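Local coordinates for isoflavone reductase (PDB 2GAS), which catalyses the NADPH-dependent reduction of 2'-hydroxyisoflavones to chiral isoflavanones on the route to the pterocarpan phytoalexin medicarpin in alfalfa, at residues E254-F257 and P258-Y261. Numbering follows the deposited sequence.
Sequences ESSF and PHNY
Between Phe257 and Pro258 the peptide bond is cis, bringing their CA atoms to 3.0 Å and folding residues 255-257 back over the start of helix 259-271. Ser256 O accepts a hydrogen bond from the backbone N of Asn260 (3.2 Å) and another from the side-chain ND1 of His259 (2.9 Å). The two donors reach that oxygen from opposite faces of the carbonyl plane, and the oxygen lies in the imidazole plane. Histidine suits the place because its ring offers an N-H at ND1 near the backbone; with CG anti to the carbonyl carbon (chi1 -45°) that edge turns back to Ser256 O. Proline, lacking an N-H, suits position 258 because it tolerates the cis bond, which a preceding aromatic favours, and its C-H groups suit a ring face: Pro258 CB stands 3.5 Å from the Phe257 ring centroid, 11° off the normal, a CH-pi contact. Asn260 CB packs against Ser255 O at 3.5 Å, and its amide lies beside Phe257 CA, nearly perpendicular to the phenyl ring. With an alanine here that amide is lost, which would probably leave this side of the turn less well filled, though the backbone bond could remain. Beyond, Tyr261 meets Pro125 and helix 126-143, which carries the proposed proton acceptor Lys133. This is a type VIa turn, cis proline third, joining helix 245-254 to helix 259-271, with Pro258 as N-cap residue.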
loop_
_atom_site.group_PDB
_atom_site.type_symbol
_atom_site.label_atom_id
_atom_site.label_comp_id
_atom_site.label_asym_id
_atom_site.label_seq_id
_atom_site.Cartn_x
_atom_site.Cartn_y
_atom_site.Cartn_z
ATOM N N GLU A 254 -20.191 -16.754 7.246
ATOM C CA GLU A 254 -21.188 -17.294 6.325
ATOM C C GLU A 254 -21.076 -16.830 4.875
ATOM O O GLU A 254 -21.802 -17.319 4.010
ATOM C CB GLU A 254 -22.590 -16.968 6.844
ATOM C CG GLU A 254 -22.875 -17.516 8.233
ATOM C CD GLU A 254 -24.240 -17.107 8.751
ATOM O OE1 GLU A 254 -24.612 -17.548 9.861
ATOM O OE2 GLU A 254 -24.942 -16.342 8.053
ATOM N N SER A 255 -20.176 -15.892 4.604
ATOM C CA SER A 255 -20.017 -15.385 3.247
ATOM C C SER A 255 -19.006 -16.171 2.429
ATOM O O SER A 255 -18.012 -16.676 2.957
ATOM C CB SER A 255 -19.607 -13.910 3.272
ATOM O OG SER A 255 -20.640 -13.104 3.810
ATOM N N SER A 256 -19.271 -16.275 1.133
ATOM C CA SER A 256 -18.379 -16.986 0.232
ATOM C C SER A 256 -17.221 -16.065 -0.125
ATOM O O SER A 256 -17.303 -14.850 0.060
ATOM C CB SER A 256 -19.122 -17.391 -1.042
ATOM O OG SER A 256 -19.536 -16.246 -1.765
ATOM N N PHE A 257 -16.142 -16.649 -0.628
ATOM C CA PHE A 257 -14.974 -15.873 -1.021
ATOM C C PHE A 257 -15.287 -15.176 -2.345
ATOM O O PHE A 257 -15.999 -15.726 -3.187
ATOM C CB PHE A 257 -13.766 -16.804 -1.163
ATOM C CG PHE A 257 -12.525 -16.122 -1.659
ATOM C CD1 PHE A 257 -12.314 -15.939 -3.023
ATOM C CD2 PHE A 257 -11.572 -15.646 -0.764
ATOM C CE1 PHE A 257 -11.171 -15.294 -3.487
ATOM C CE2 PHE A 257 -10.427 -14.999 -1.218
ATOM C CZ PHE A 257 -10.225 -14.823 -2.583
ATOM N N PRO A 258 -14.760 -13.956 -2.550
ATOM C CA PRO A 258 -13.901 -13.181 -1.650
ATOM C C PRO A 258 -14.654 -12.192 -0.760
ATOM O O PRO A 258 -14.043 -11.315 -0.151
ATOM C CB PRO A 258 -12.981 -12.464 -2.621
ATOM C CG PRO A 258 -13.948 -12.073 -3.696
ATOM C CD PRO A 258 -14.786 -13.339 -3.889
ATOM N N HIS A 259 -15.974 -12.330 -0.682
ATOM C CA HIS A 259 -16.785 -11.426 0.128
ATOM C C HIS A 259 -16.388 -11.474 1.603
ATOM O O HIS A 259 -16.380 -10.452 2.292
ATOM C CB HIS A 259 -18.266 -11.776 -0.024
ATOM C CG HIS A 259 -18.680 -12.031 -1.439
ATOM N ND1 HIS A 259 -18.439 -13.227 -2.080
ATOM C CD2 HIS A 259 -19.291 -11.234 -2.347
ATOM C CE1 HIS A 259 -18.886 -13.157 -3.322
ATOM N NE2 HIS A 259 -19.408 -11.957 -3.509
ATOM N N ASN A 260 -16.063 -12.666 2.088
ATOM C CA ASN A 260 -15.661 -12.815 3.479
ATOM C C ASN A 260 -14.334 -12.099 3.714
ATOM O O ASN A 260 -14.116 -11.498 4.766
ATOM C CB ASN A 260 -15.539 -14.299 3.854
ATOM C CG ASN A 260 -14.629 -15.082 2.915
ATOM O OD1 ASN A 260 -14.234 -16.209 3.222
ATOM N ND2 ASN A 260 -14.306 -14.501 1.768
ATOM N N TYR A 261 -13.453 -12.164 2.721
ATOM C CA TYR A 261 -12.144 -11.528 2.805
ATOM C C TYR A 261 -12.307 -10.015 2.898
ATOM O O TYR A 261 -11.667 -9.356 3.715
ATOM C CB TYR A 261 -11.320 -11.871 1.565
ATOM C CG TYR A 261 -9.919 -11.314 1.591
ATOM C CD1 TYR A 261 -8.891 -11.989 2.247
ATOM C CD2 TYR A 261 -9.620 -10.100 0.969
ATOM C CE1 TYR A 261 -7.595 -11.470 2.280
ATOM C CE2 TYR A 261 -8.329 -9.572 0.999
ATOM C CZ TYR A 261 -7.324 -10.262 1.655
ATOM O OH TYR A 261 -6.048 -9.747 1.680
#